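Local coordinates for protein carboxypeptidase Y inhibitor (Saccharomyces cerevisiae, PDB 1WPX) that inhibits carboxypeptidase Y, a vacuolar serine protease, specifically and potently, as a member of the phosphatidylethanolamine-binding protein family, at residues B[93-98]-B[165-170]. Sequence-based numbering, arbitrary orientation.
Sequences VMTDPD and VFLLYK
Antiparallel pairing of two inner strands of the phosphatidylethanolamine-binding protein fold, 90-96 and 162-170, sets Met94 beside Phe166 close to the centre of the chain. Strand 110-120 continues the sheet beyond the first strand and strand 208-217 beyond the second. Val93 and Leu167 form one hydrogen-bonded pair: Val93 N reaches Leu167 O at 2.9 Å, and Leu167 N returns the bond to Val93 O. Thr95 and Val165 form the other, with Val165 N giving to Thr95 O at 2.9 Å and Thr95 N to Val165 O at 3.0 Å. Between them sits the non-hydrogen-bonded pair Met94-Phe166, whose own CA atoms make CA-H...O contacts across the strands, Phe166 CA lying 3.2 Å from Val93 O.

On that face the two side chains run side by side. A chi1 of -172° carries Met94 CG away from the backbone N, and the methylene lies over the Phe166 ring, 4.1 Å from its centroid, in a CH-pi contact; the sulfur follows obliquely as a Met-aromatic contact. Phe64 meets the same ring at a steep interplanar angle. Replacing Phe166 by an alanine would probably leave Met94 CG and SD without the ring they pack on and open a gap beside Phe64.

The other face carries Val93, Thr95, Val165 and Leu167, and helix 198-203 packs there through Val198. Thr95 OG1 is hydrogen-bonded to Glu109 OE1 and Trp189 NE1, while its methyl CG2 lies 4.2 Å from Leu167 CD1. At the end of the strand, Asp96 OD1 accepts from Asp98 N, closing an Asx turn, with the donor coming from above the carboxylate plane.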
loop_
_atom_site.group_PDB
_atom_site.type_symbol
_atom_site.label_atom_id
_atom_site.label_comp_id
_atom_site.label_asym_id
_atom_site.label_seq_id
_atom_site.Cartn_x
_atom_site.Cartn_y
_atom_site.Cartn_z
ATOM N N VAL B 93 7.882 -18.075 19.595
ATOM C CA VAL B 93 6.826 -19.073 19.480
ATOM C C VAL B 93 6.041 -18.999 18.169
ATOM O O VAL B 93 5.918 -17.937 17.570
ATOM C CB VAL B 93 5.812 -18.915 20.644
ATOM C CG1 VAL B 93 4.589 -19.795 20.413
ATOM C CG2 VAL B 93 6.475 -19.273 21.955
ATOM N N MET B 94 5.526 -20.142 17.724
ATOM C CA MET B 94 4.685 -20.196 16.533
ATOM C C MET B 94 3.509 -21.109 16.857
ATOM O O MET B 94 3.693 -22.283 17.169
ATOM C CB MET B 94 5.426 -20.745 15.317
ATOM C CG MET B 94 4.598 -20.601 14.038
ATOM S SD MET B 94 5.358 -21.290 12.551
ATOM C CE MET B 94 3.973 -22.195 11.864
ATOM N N THR B 95 2.300 -20.570 16.797
ATOM C CA THR B 95 1.132 -21.376 17.105
ATOM C C THR B 95 -0.037 -21.135 16.148
ATOM O O THR B 95 -0.137 -20.082 15.516
ATOM C CB THR B 95 0.655 -21.116 18.550
ATOM O OG1 THR B 95 -0.323 -22.101 18.919
ATOM C CG2 THR B 95 0.047 -19.720 18.664
ATOM N N ASP B 96 -0.913 -22.135 16.058
ATOM C CA ASP B 96 -2.102 -22.085 15.218
ATOM C C ASP B 96 -3.318 -22.246 16.132
ATOM O O ASP B 96 -3.518 -23.304 16.722
ATOM C CB ASP B 96 -2.063 -23.222 14.187
ATOM C CG ASP B 96 -3.345 -23.318 13.363
ATOM O OD1 ASP B 96 -4.270 -22.504 13.574
ATOM O OD2 ASP B 96 -3.430 -24.215 12.498
ATOM N N PRO B 97 -4.139 -21.194 16.273
ATOM C CA PRO B 97 -5.320 -21.292 17.138
ATOM C C PRO B 97 -6.536 -21.793 16.362
ATOM O O PRO B 97 -7.649 -21.857 16.897
ATOM C CB PRO B 97 -5.502 -19.863 17.615
ATOM C CG PRO B 97 -5.179 -19.091 16.365
ATOM C CD PRO B 97 -3.954 -19.812 15.795
ATOM N N ASP B 98 -6.318 -22.137 15.096
ATOM C CA ASP B 98 -7.393 -22.624 14.238
ATOM C C ASP B 98 -7.143 -24.067 13.796
ATOM O O ASP B 98 -7.139 -24.379 12.602
ATOM C CB ASP B 98 -7.540 -21.710 13.017
ATOM C CG ASP B 98 -7.762 -20.262 13.404
ATOM O OD1 ASP B 98 -8.595 -20.005 14.299
ATOM O OD2 ASP B 98 -7.109 -19.381 12.810
ATOM N N VAL B 165 0.503 -17.725 13.953
ATOM C CA VAL B 165 1.022 -16.616 14.746
ATOM C C VAL B 165 2.405 -16.734 15.393
ATOM O O VAL B 165 2.671 -17.645 16.173
ATOM C CB VAL B 165 0.006 -16.258 15.859
ATOM C CG1 VAL B 165 0.367 -14.932 16.503
ATOM C CG2 VAL B 165 -1.398 -16.204 15.273
ATOM N N PHE B 166 3.281 -15.785 15.065
ATOM C CA PHE B 166 4.615 -15.733 15.649
ATOM C C PHE B 166 4.571 -14.752 16.818
ATOM O O PHE B 166 4.004 -13.662 16.696
ATOM C CB PHE B 166 5.649 -15.248 14.631
ATOM C CG PHE B 166 5.955 -16.244 13.558
ATOM C CD1 PHE B 166 5.400 -16.112 12.287
ATOM C CD2 PHE B 166 6.808 -17.316 13.813
ATOM C CE1 PHE B 166 5.694 -17.032 11.284
ATOM C CE2 PHE B 166 7.106 -18.240 12.818
ATOM C CZ PHE B 166 6.548 -18.097 11.547
ATOM N N LEU B 167 5.156 -15.144 17.949
ATOM C CA LEU B 167 5.188 -14.290 19.134
ATOM C C LEU B 167 6.578 -14.257 19.763
ATOM O O LEU B 167 7.207 -15.303 19.962
ATOM C CB LEU B 167 4.175 -14.765 20.181
ATOM C CG LEU B 167 2.710 -14.871 19.755
ATOM C CD1 LEU B 167 2.436 -16.282 19.284
ATOM C CD2 LEU B 167 1.803 -14.544 20.917
ATOM N N LEU B 168 7.056 -13.052 20.067
ATOM C CA LEU B 168 8.366 -12.885 20.680
ATOM C C LEU B 168 8.205 -12.509 22.153
ATOM O O LEU B 168 7.565 -11.507 22.482
ATOM C CB LEU B 168 9.167 -11.798 19.952
ATOM C CG LEU B 168 10.595 -11.587 20.466
ATOM C CD1 LEU B 168 11.423 -12.808 20.128
ATOM C CD2 LEU B 168 11.216 -10.349 19.840
ATOM N N TYR B 169 8.781 -13.319 23.038
ATOM C CA TYR B 169 8.697 -13.053 24.471
ATOM C C TYR B 169 10.056 -12.770 25.093
ATOM O O TYR B 169 11.074 -13.313 24.664
ATOM C CB TYR B 169 8.089 -14.242 25.213
ATOM C CG TYR B 169 6.627 -14.488 24.954
ATOM C CD1 TYR B 169 6.213 -15.294 23.894
ATOM C CD2 TYR B 169 5.652 -13.931 25.784
ATOM C CE1 TYR B 169 4.860 -15.545 23.668
ATOM C CE2 TYR B 169 4.298 -14.167 25.568
ATOM C CZ TYR B 169 3.906 -14.980 24.509
ATOM O OH TYR B 169 2.566 -15.237 24.305
ATOM N N LYS B 170 10.068 -11.912 26.106
ATOM C CA LYS B 170 11.298 -11.610 26.825
ATOM C C LYS B 170 11.251 -12.496 28.063
ATOM O O LYS B 170 10.246 -12.509 28.770
ATOM C CB LYS B 170 11.342 -10.150 27.261
ATOM C CG LYS B 170 12.551 -9.842 28.121
ATOM C CD LYS B 170 12.394 -8.538 28.874
ATOM C CE LYS B 170 13.547 -8.343 29.850
ATOM N NZ LYS B 170 13.466 -7.042 30.582
#